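Local coordinates for lipase-esterase related protein (Clostridium acetobutylicum, PDB 3E0X) that is of uncertain function but probably acts as a hydrolase of the alpha/beta-hydrolase fold, with an ortho-xylene molecule bound in its pocket, at residues E36-D41 and V232-V237; K156-L161 and K226-V231; A193-D198 and E205-I210. All blocks are in the same frame, centred on the assembly; numbering follows the deposited sequence.

Contact 1 of 3, residues E36-D41 and V232-V237; sequences EKYLED and VNAKGV
Tyr-38, on the loop between strands 18-22 and 43-47 of the alpha/beta-hydrolase fold, lays its ring against the first turn of the last helix, 234-242, and meets Ala-234 and Lys-235 there. The evidence for a face-on contact is direct: Lys-235 CA stands 3.8 Å above the Tyr-38 ring plane, over its centre. Lys-235 CB lies 3.9 Å from the centroid of the Tyr-38 ring and 14° off the ring normal, which makes it a CH-pi contact. The CG of Lys-235 continues along the ring to 3.9 Å from Tyr-38 CE1; with CG anti to the backbone N (chi1 -176°) and the rest of the chain extended, the lysine crosses the tyrosine at about a right angle and carries its amino end away from the loop. Ala-234 is reached by a different part of the ring, its CB lying 3.8 Å from Tyr-38 CE2 in an oblique approach. On the opposite face of the aromatic, Lys-37 CB sits offset toward the rim, while the NZ of that lysine turns to a salt bridge with Glu-34. The next residue, Leu-39, is buried and packs on Leu-19 and Phe-21 of strand 18-22 and on Ala-238 of the helix. No hydrogen bond joins the two segments. The polar order lies within the helix start: Asn-233 OD1 accepts from Gly-236 N at 3.0 Å, a bent bond (136° at the hydrogen) whose donor stands above the side-chain carbonyl plane. Asn-233 thus serves as N-cap of helix 234-242, and the contact as a whole is an aromatic ring packed on the capped N-terminal turn of a helix.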
loop_
_atom_site.group_PDB
_atom_site.type_symbol
_atom_site.label_atom_id
_atom_site.label_comp_id
_atom_site.label_asym_id
_atom_site.label_seq_id
_atom_site.Cartn_x
_atom_site.Cartn_y
_atom_site.Cartn_z
ATOM N N GLU A 36 7.056 10.553 -2.120
ATOM C CA GLU A 36 6.417 11.851 -1.923
ATOM C C GLU A 36 7.244 13.008 -2.523
ATOM O O GLU A 36 6.695 14.049 -2.890
ATOM C CB GLU A 36 6.076 12.090 -0.446
ATOM C CG GLU A 36 7.260 12.350 0.439
ATOM C CD GLU A 36 6.859 12.460 1.884
ATOM O OE1 GLU A 36 6.371 11.457 2.445
ATOM O OE2 GLU A 36 7.008 13.548 2.456
ATOM N N LYS A 37 8.553 12.820 -2.686
ATOM C CA LYS A 37 9.382 13.887 -3.262
ATOM C C LYS A 37 9.034 14.241 -4.721
ATOM O O LYS A 37 9.368 15.341 -5.196
ATOM C CB LYS A 37 10.877 13.539 -3.146
ATOM C CG LYS A 37 11.363 13.347 -1.725
ATOM C CD LYS A 37 12.827 12.912 -1.752
ATOM C CE LYS A 37 13.416 12.865 -0.359
ATOM N NZ LYS A 37 14.821 12.402 -0.424
ATOM N N TYR A 38 8.368 13.327 -5.430
ATOM C CA TYR A 38 8.096 13.480 -6.870
ATOM C C TYR A 38 6.621 13.788 -7.130
ATOM O O TYR A 38 6.187 13.904 -8.281
ATOM C CB TYR A 38 8.555 12.216 -7.642
ATOM C CG TYR A 38 10.023 11.933 -7.386
ATOM C CD1 TYR A 38 11.011 12.632 -8.088
ATOM C CD2 TYR A 38 10.429 11.027 -6.404
ATOM C CE1 TYR A 38 12.384 12.414 -7.821
ATOM C CE2 TYR A 38 11.792 10.811 -6.134
ATOM C CZ TYR A 38 12.755 11.511 -6.852
ATOM O OH TYR A 38 14.109 11.314 -6.629
ATOM N N LEU A 39 5.873 13.958 -6.043
ATOM C CA LEU A 39 4.421 14.186 -6.133
ATOM C C LEU A 39 3.998 15.487 -5.452
ATOM O O LEU A 39 2.851 15.632 -4.992
ATOM C CB LEU A 39 3.686 12.983 -5.549
ATOM C CG LEU A 39 3.886 11.698 -6.362
ATOM C CD1 LEU A 39 3.384 10.455 -5.629
ATOM C CD2 LEU A 39 3.216 11.845 -7.743
ATOM N N GLU A 40 4.927 16.442 -5.404
ATOM C CA GLU A 40 4.745 17.701 -4.669
ATOM C C GLU A 40 3.697 18.624 -5.243
ATOM O O GLU A 40 3.237 19.541 -4.543
ATOM C CB GLU A 40 6.088 18.430 -4.549
ATOM C CG GLU A 40 6.940 17.846 -3.478
ATOM C CD GLU A 40 8.163 18.677 -3.193
ATOM O OE1 GLU A 40 8.084 19.922 -3.330
ATOM O OE2 GLU A 40 9.192 18.069 -2.816
ATOM N N ASP A 41 3.274 18.379 -6.480
ATOM C CA ASP A 41 2.248 19.205 -7.112
ATOM C C ASP A 41 0.838 18.801 -6.680
ATOM O O ASP A 41 -0.154 19.461 -7.041
ATOM C CB ASP A 41 2.352 19.155 -8.650
ATOM C CG ASP A 41 3.480 20.038 -9.201
ATOM O OD1 ASP A 41 3.827 21.041 -8.549
ATOM O OD2 ASP A 41 4.016 19.741 -10.296
ATOM N N VAL A 232 13.734 2.672 -4.380
ATOM C CA VAL A 232 14.886 2.758 -5.287
ATOM C C VAL A 232 14.538 3.356 -6.652
ATOM O O VAL A 232 15.431 3.838 -7.368
ATOM C CB VAL A 232 15.601 1.398 -5.471
ATOM C CG1 VAL A 232 16.052 0.874 -4.121
ATOM C CG2 VAL A 232 14.708 0.379 -6.159
ATOM N N ASN A 233 13.260 3.304 -7.021
ATOM C CA ASN A 233 12.830 3.958 -8.261
ATOM C C ASN A 233 11.586 4.783 -7.994
ATOM O O ASN A 233 10.594 4.705 -8.722
ATOM C CB ASN A 233 12.594 2.942 -9.401
ATOM C CG ASN A 233 12.562 3.603 -10.782
ATOM O OD1 ASN A 233 12.666 4.838 -10.899
ATOM N ND2 ASN A 233 12.479 2.778 -11.841
ATOM N N ALA A 234 11.656 5.572 -6.931
ATOM C CA ALA A 234 10.540 6.454 -6.588
ATOM C C ALA A 234 10.192 7.396 -7.743
ATOM O O ALA A 234 9.016 7.672 -7.999
ATOM C CB ALA A 234 10.869 7.251 -5.349
ATOM N N LYS A 235 11.201 7.899 -8.441
ATOM C CA LYS A 235 10.953 8.822 -9.552
ATOM C C LYS A 235 10.149 8.130 -10.654
ATOM O O LYS A 235 9.198 8.704 -11.185
ATOM C CB LYS A 235 12.271 9.369 -10.090
ATOM C CG LYS A 235 12.107 10.415 -11.185
ATOM C CD LYS A 235 13.467 10.903 -11.712
ATOM C CE LYS A 235 13.245 12.082 -12.647
ATOM N NZ LYS A 235 14.474 12.512 -13.383
ATOM N N GLY A 236 10.524 6.889 -10.979
ATOM C CA GLY A 236 9.831 6.175 -12.055
ATOM C C GLY A 236 8.420 5.795 -11.618
ATOM O O GLY A 236 7.462 5.881 -12.398
ATOM N N VAL A 237 8.277 5.390 -10.356
ATOM C CA VAL A 237 6.932 5.062 -9.854
ATOM C C VAL A 237 6.037 6.321 -9.894
ATOM O O VAL A 237 4.866 6.259 -10.337
ATOM C CB VAL A 237 7.009 4.478 -8.436
ATOM C CG1 VAL A 237 5.614 4.371 -7.805
ATOM C CG2 VAL A 237 7.694 3.124 -8.476
#

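Contact 2 of 3, residues K156-L161 and K226-V231; sequences KYFETL and KHFLLV. With OXE (ortho-xylene), chain C.
Phe-228 drives its ring edge into the backbone between Tyr-157 and Phe-158, on helix 152-158, one of the cap helices inserted between strands 109-115 and 191-196 of the alpha/beta-hydrolase fold. The tight part is here: Phe-228 CE2 comes within 3.6 Å of Phe-158 N, which lies near the plane of the Phe-228 ring, at its edge. The two phenylalanine side chains cross at about a right angle, Phe-228 CZ standing 4.1 Å from Phe-158 CD1 at the edge of the Phe-158 ring. Beside them Val-231 touches Tyr-157 with both methyls: CG1 meets Tyr-157 CD2 at 3.8 Å, and CG2 lies as close to Tyr-157 CB. The hydroxyl of Tyr-157 goes further, to a hydrogen bond with Glu-34. His-227, just before Phe-228, faces the ortho-xylene pocket; its ND1 bonds Glu-199 and its side chain touches Ser-92, consistent with a hydrolase catalytic triad. Leu-161 CD2 approaches the xylene from the cap side, 3.7 Å from its C4, so both segments contribute to the pocket. The solvent side is loose by comparison: Lys-156 and Glu-159 are exposed and make no contact with 226-231. A type I turn from Phe-158 to Leu-161 folds the chain back, and Tyr-157 O takes two donors from one residue, Thr-160 N at 3.0 Å and Thr-160 OG1, the latter in the carbonyl plane on a lone pair, at 2.8 Å.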
loop_
_atom_site.group_PDB
_atom_site.type_symbol
_atom_site.label_atom_id
_atom_site.label_comp_id
_atom_site.label_asym_id
_atom_site.label_seq_id
_atom_site.Cartn_x
_atom_site.Cartn_y
_atom_site.Cartn_z
ATOM N N LYS A 156 18.315 3.053 4.476
ATOM C CA LYS A 156 17.567 4.045 5.237
ATOM C C LYS A 156 16.100 3.627 5.436
ATOM O O LYS A 156 15.561 3.678 6.549
ATOM C CB LYS A 156 17.629 5.383 4.487
ATOM C CG LYS A 156 16.908 6.524 5.158
ATOM C CD LYS A 156 16.836 7.734 4.238
ATOM C CE LYS A 156 15.968 8.811 4.864
ATOM N NZ LYS A 156 15.940 10.058 4.053
ATOM N N TYR A 157 15.438 3.240 4.352
ATOM C CA TYR A 157 14.015 2.971 4.489
ATOM C C TYR A 157 13.691 1.638 5.127
ATOM O O TYR A 157 12.637 1.493 5.775
ATOM C CB TYR A 157 13.268 3.190 3.171
ATOM C CG TYR A 157 13.173 4.666 2.877
ATOM C CD1 TYR A 157 12.156 5.444 3.432
ATOM C CD2 TYR A 157 14.136 5.300 2.086
ATOM C CE1 TYR A 157 12.085 6.824 3.179
ATOM C CE2 TYR A 157 14.078 6.675 1.833
ATOM C CZ TYR A 157 13.039 7.433 2.383
ATOM O OH TYR A 157 12.967 8.792 2.116
ATOM N N PHE A 158 14.596 0.673 4.994
ATOM C CA PHE A 158 14.415 -0.564 5.731
ATOM C C PHE A 158 14.377 -0.311 7.239
ATOM O O PHE A 158 13.639 -0.981 7.974
ATOM C CB PHE A 158 15.465 -1.607 5.345
ATOM C CG PHE A 158 15.071 -3.022 5.697
ATOM C CD1 PHE A 158 14.025 -3.648 5.027
ATOM C CD2 PHE A 158 15.748 -3.729 6.669
ATOM C CE1 PHE A 158 13.637 -4.970 5.342
ATOM C CE2 PHE A 158 15.383 -5.033 6.996
ATOM C CZ PHE A 158 14.335 -5.661 6.323
ATOM N N GLU A 159 15.145 0.677 7.702
ATOM C CA GLU A 159 15.181 1.010 9.135
ATOM C C GLU A 159 13.900 1.692 9.615
ATOM O O GLU A 159 13.669 1.790 10.817
ATOM C CB GLU A 159 16.433 1.843 9.484
ATOM C CG GLU A 159 16.331 2.842 10.673
ATOM C CD GLU A 159 16.535 2.230 12.066
ATOM O OE1 GLU A 159 17.270 1.219 12.200
ATOM O OE2 GLU A 159 15.971 2.787 13.044
ATOM N N THR A 160 13.057 2.157 8.680
ATOM C CA THR A 160 11.780 2.758 9.093
ATOM C C THR A 160 10.677 1.738 9.411
ATOM O O THR A 160 9.587 2.110 9.923
ATOM C CB THR A 160 11.199 3.756 8.045
ATOM O OG1 THR A 160 10.671 3.044 6.916
ATOM C CG2 THR A 160 12.238 4.767 7.596
ATOM N N LEU A 161 10.949 0.462 9.130
ATOM C CA LEU A 161 9.979 -0.583 9.402
ATOM C C LEU A 161 9.733 -0.635 10.909
ATOM O O LEU A 161 10.610 -0.287 11.711
ATOM C CB LEU A 161 10.472 -1.939 8.930
ATOM C CG LEU A 161 10.039 -2.344 7.523
ATOM C CD1 LEU A 161 10.282 -1.307 6.427
ATOM C CD2 LEU A 161 10.678 -3.696 7.161
ATOM N N LYS A 226 12.377 -5.054 -7.230
ATOM C CA LYS A 226 11.820 -5.914 -6.186
ATOM C C LYS A 226 10.845 -5.132 -5.285
ATOM O O LYS A 226 10.183 -4.203 -5.779
ATOM C CB LYS A 226 12.953 -6.631 -5.424
ATOM C CG LYS A 226 13.623 -7.692 -6.298
ATOM C CD LYS A 226 14.833 -8.347 -5.623
ATOM C CE LYS A 226 15.539 -9.317 -6.590
ATOM N NZ LYS A 226 16.979 -9.575 -6.195
ATOM N N HIS A 227 10.734 -5.475 -4.005
ATOM C CA HIS A 227 9.640 -4.926 -3.194
ATOM C C HIS A 227 9.912 -3.482 -2.740
ATOM O O HIS A 227 9.007 -2.794 -2.234
ATOM C CB HIS A 227 9.337 -5.854 -2.011
ATOM C CG HIS A 227 7.967 -5.690 -1.451
ATOM N ND1 HIS A 227 6.833 -5.829 -2.217
ATOM C CD2 HIS A 227 7.551 -5.454 -0.185
ATOM C CE1 HIS A 227 5.772 -5.635 -1.448
ATOM N NE2 HIS A 227 6.181 -5.411 -0.212
ATOM N N PHE A 228 11.157 -3.031 -2.915
ATOM C CA PHE A 228 11.505 -1.637 -2.609
ATOM C C PHE A 228 11.532 -0.764 -3.861
ATOM O O PHE A 228 12.146 0.292 -3.864
ATOM C CB PHE A 228 12.824 -1.557 -1.818
ATOM C CG PHE A 228 12.636 -1.300 -0.336
ATOM C CD1 PHE A 228 11.457 -1.650 0.332
ATOM C CD2 PHE A 228 13.691 -0.761 0.402
ATOM C CE1 PHE A 228 11.333 -1.436 1.711
ATOM C CE2 PHE A 228 13.575 -0.528 1.763
ATOM C CZ PHE A 228 12.403 -0.866 2.433
ATOM N N LEU A 229 10.820 -1.187 -4.902
ATOM C CA LEU A 229 10.637 -0.363 -6.100
ATOM C C LEU A 229 10.276 1.077 -5.736
ATOM O O LEU A 229 10.805 2.011 -6.326
ATOM C CB LEU A 229 9.529 -0.961 -6.973
ATOM C CG LEU A 229 9.147 -0.211 -8.248
ATOM C CD1 LEU A 229 10.302 -0.182 -9.266
ATOM C CD2 LEU A 229 7.884 -0.842 -8.876
ATOM N N LEU A 230 9.390 1.257 -4.755
ATOM C CA LEU A 230 8.906 2.614 -4.388
ATOM C C LEU A 230 9.978 3.480 -3.719
ATOM O O LEU A 230 9.749 4.685 -3.493
ATOM C CB LEU A 230 7.661 2.546 -3.466
ATOM C CG LEU A 230 7.881 2.288 -1.955
ATOM C CD1 LEU A 230 6.563 2.473 -1.205
ATOM C CD2 LEU A 230 8.522 0.943 -1.597
ATOM N N VAL A 231 11.092 2.843 -3.324
ATOM C CA VAL A 231 12.205 3.538 -2.687
ATOM C C VAL A 231 13.341 3.739 -3.691
ATOM O O VAL A 231 13.832 4.865 -3.865
ATOM C CB VAL A 231 12.721 2.738 -1.460
ATOM C CG1 VAL A 231 14.126 3.186 -1.068
ATOM C CG2 VAL A 231 11.756 2.894 -0.319
HETATM C C1 OXE C . 6.657 -5.620 3.086
HETATM C C2 OXE C . 6.764 -4.190 3.451
HETATM C C3 OXE C . 7.978 -3.673 3.899
HETATM C C4 OXE C . 9.082 -4.527 3.978
HETATM C C5 OXE C . 8.991 -5.884 3.645
HETATM C C6 OXE C . 7.785 -6.439 3.185
HETATM C "C1'" OXE C . 5.339 -6.149 2.579
HETATM C "C2'" OXE C . 5.554 -3.313 3.351
#

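Contact 3 of 3, residues A193-D198 and E205-I210; sequences AIVAKD and EYSEII
Ser-207 overlaps two residues of strand 191-196 at once, its CB and OG wedged between the side chains of Ala-193 and Val-195. These two alternate with Ile-194 along the strand and point toward helix 204-213, whereas Ile-194 turns away to the other face of the sheet, where it meets Ile-241 of helix 234-242. Measured atom by atom, Ser-207 OG lies 3.7 Å from Val-195 CB and 3.8 Å from Ala-193 CB. The valine torsion explains the second half of its share: chi1 of 68° sets CG1 between the backbone N and the carbonyl carbon, and from there CG1 reaches Ser-207 CB at 3.8 Å. One helical turn later Ile-210 adds a more distant touch, its CG2 being 4.4 Å from Ala-193 CB. Small side chains at the point of closest backbone approach let the elements come near, with Ala-193 CA and Ser-207 CA 5.7 Å apart. The axes of strand 193-196 and helix 205-210 approach to 8.4 Å, and their directions differ by 163°, nearly antiparallel. That is the geometry expected of a beta-alpha-beta crossover, in which helix 204-213 carries the chain back from strand 191-196 to the neighbouring parallel strand 217-222. Away from the interface, Tyr-206 OH bonds Lys-123 N and Glu-205 OE1 forms a salt bridge with the Lys-123 side chain. Since no hydrogen bond crosses between the segments, and even the serine hydroxyl oxygen meets carbon here, the contact rests on close van der Waals packing in a buried layer, with shape rather than polar pairing setting the match.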
loop_
_atom_site.group_PDB
_atom_site.type_symbol
_atom_site.label_atom_id
_atom_site.label_comp_id
_atom_site.label_asym_id
_atom_site.label_seq_id
_atom_site.Cartn_x
_atom_site.Cartn_y
_atom_site.Cartn_z
ATOM N N ALA A 193 -2.197 -0.992 -11.485
ATOM C CA ALA A 193 -1.266 -1.780 -10.688
ATOM C C ALA A 193 0.144 -1.457 -11.190
ATOM O O ALA A 193 0.355 -1.356 -12.411
ATOM C CB ALA A 193 -1.566 -3.254 -10.837
ATOM N N ILE A 194 1.104 -1.306 -10.266
ATOM C CA ILE A 194 2.509 -0.999 -10.600
ATOM C C ILE A 194 3.348 -1.977 -9.791
ATOM O O ILE A 194 3.144 -2.093 -8.586
ATOM C CB ILE A 194 2.894 0.444 -10.181
ATOM C CG1 ILE A 194 2.049 1.465 -10.937
ATOM C CG2 ILE A 194 4.381 0.696 -10.467
ATOM C CD1 ILE A 194 2.173 2.870 -10.342
ATOM N N VAL A 195 4.293 -2.664 -10.435
ATOM C CA VAL A 195 5.045 -3.726 -9.741
ATOM C C VAL A 195 6.337 -3.993 -10.500
ATOM O O VAL A 195 6.422 -3.690 -11.688
ATOM C CB VAL A 195 4.204 -5.038 -9.679
ATOM C CG1 VAL A 195 4.008 -5.652 -11.052
ATOM C CG2 VAL A 195 4.786 -6.058 -8.709
ATOM N N ALA A 196 7.334 -4.553 -9.800
ATOM C CA ALA A 196 8.576 -4.997 -10.438
ATOM C C ALA A 196 8.481 -6.485 -10.789
ATOM O O ALA A 196 8.028 -7.316 -9.965
ATOM C CB ALA A 196 9.732 -4.754 -9.491
ATOM N N LYS A 197 8.938 -6.818 -11.998
ATOM C CA LYS A 197 8.886 -8.183 -12.499
ATOM C C LYS A 197 9.654 -9.155 -11.612
ATOM O O LYS A 197 9.256 -10.328 -11.481
ATOM C CB LYS A 197 9.433 -8.219 -13.932
ATOM C CG LYS A 197 9.429 -9.602 -14.600
ATOM C CD LYS A 197 10.024 -9.463 -15.991
ATOM C CE LYS A 197 10.257 -10.840 -16.626
ATOM N NZ LYS A 197 11.095 -10.719 -17.853
ATOM N N ASP A 198 10.732 -8.676 -10.992
ATOM C CA ASP A 198 11.569 -9.536 -10.169
ATOM C C ASP A 198 11.063 -9.730 -8.736
ATOM O O ASP A 198 11.755 -10.332 -7.911
ATOM C CB ASP A 198 13.032 -9.052 -10.209
ATOM C CG ASP A 198 13.216 -7.617 -9.743
ATOM O OD1 ASP A 198 12.225 -6.934 -9.464
ATOM O OD2 ASP A 198 14.384 -7.160 -9.616
ATOM N N GLU A 205 2.364 -11.727 -11.027
ATOM C CA GLU A 205 1.081 -12.370 -11.369
ATOM C C GLU A 205 -0.108 -11.843 -10.567
ATOM O O GLU A 205 -1.240 -11.811 -11.068
ATOM C CB GLU A 205 1.157 -13.884 -11.309
ATOM C CG GLU A 205 1.381 -14.451 -9.934
ATOM C CD GLU A 205 1.802 -15.912 -10.009
ATOM O OE1 GLU A 205 0.928 -16.783 -9.792
ATOM O OE2 GLU A 205 2.992 -16.181 -10.350
ATOM N N TYR A 206 0.148 -11.370 -9.347
ATOM C CA TYR A 206 -0.939 -10.797 -8.547
ATOM C C TYR A 206 -1.447 -9.504 -9.190
ATOM O O TYR A 206 -2.643 -9.214 -9.163
ATOM C CB TYR A 206 -0.484 -10.506 -7.127
ATOM C CG TYR A 206 0.039 -11.679 -6.333
ATOM C CD1 TYR A 206 -0.356 -13.011 -6.593
ATOM C CD2 TYR A 206 0.896 -11.442 -5.271
ATOM C CE1 TYR A 206 0.134 -14.059 -5.819
ATOM C CE2 TYR A 206 1.381 -12.473 -4.495
ATOM C CZ TYR A 206 1.001 -13.783 -4.774
ATOM O OH TYR A 206 1.467 -14.823 -3.990
ATOM N N SER A 207 -0.541 -8.711 -9.739
ATOM C CA SER A 207 -0.899 -7.467 -10.416
ATOM C C SER A 207 -1.575 -7.743 -11.759
ATOM O O SER A 207 -2.471 -6.988 -12.188
ATOM C CB SER A 207 0.332 -6.586 -10.564
ATOM O OG SER A 207 0.627 -5.925 -9.329
ATOM N N GLU A 208 -1.163 -8.831 -12.411
ATOM C CA GLU A 208 -1.831 -9.232 -13.664
ATOM C C GLU A 208 -3.303 -9.608 -13.406
ATOM O O GLU A 208 -4.177 -9.362 -14.242
ATOM C CB GLU A 208 -1.078 -10.380 -14.352
ATOM C CG GLU A 208 0.269 -9.957 -14.929
ATOM C CD GLU A 208 0.207 -9.340 -16.335
ATOM O OE1 GLU A 208 -0.903 -9.002 -16.812
ATOM O OE2 GLU A 208 1.281 -9.181 -16.972
ATOM N N ILE A 209 -3.580 -10.232 -12.269
ATOM C CA ILE A 209 -4.960 -10.559 -11.926
ATOM C C ILE A 209 -5.779 -9.272 -11.726
ATOM O O ILE A 209 -6.916 -9.172 -12.188
ATOM C CB ILE A 209 -5.035 -11.495 -10.679
ATOM C CG1 ILE A 209 -4.563 -12.917 -11.052
ATOM C CG2 ILE A 209 -6.428 -11.513 -10.113
ATOM C CD1 ILE A 209 -4.298 -13.749 -9.863
ATOM N N ILE A 210 -5.199 -8.267 -11.069
ATOM C CA ILE A 210 -5.929 -6.998 -10.905
ATOM C C ILE A 210 -6.294 -6.412 -12.286
ATOM O O ILE A 210 -7.449 -6.002 -12.533
ATOM C CB ILE A 210 -5.099 -5.979 -10.081
ATOM C CG1 ILE A 210 -4.943 -6.479 -8.653
ATOM C CG2 ILE A 210 -5.748 -4.552 -10.137
ATOM C CD1 ILE A 210 -3.863 -5.732 -7.869
#

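From the N terminus, the chain passes 36-41 soon after strand 18-22, and contact 1 closes the widest loop when helix 234-242 returns to it. Within that loop lies contact 2, joining cap residues 156-161 to 226-231; within contact 2 lies contact 3, a short closure from 193-198 to 205-210. The three are therefore strictly nested, and none cross. Successive helices 229-232 and 234-242 connect contacts 1 and 2, where Val-237 CG2 packs 3.6 Å from Leu-229 CG. Contacts 2 and 3 meet through Lys-226 N and Asp-198 OD1, a probable hydrogen bond. Together they tie the loop before strand 43-47 to the last helix, cap helix 152-158 to the segment bearing His-227, and strand 191-196 to helix 204-213.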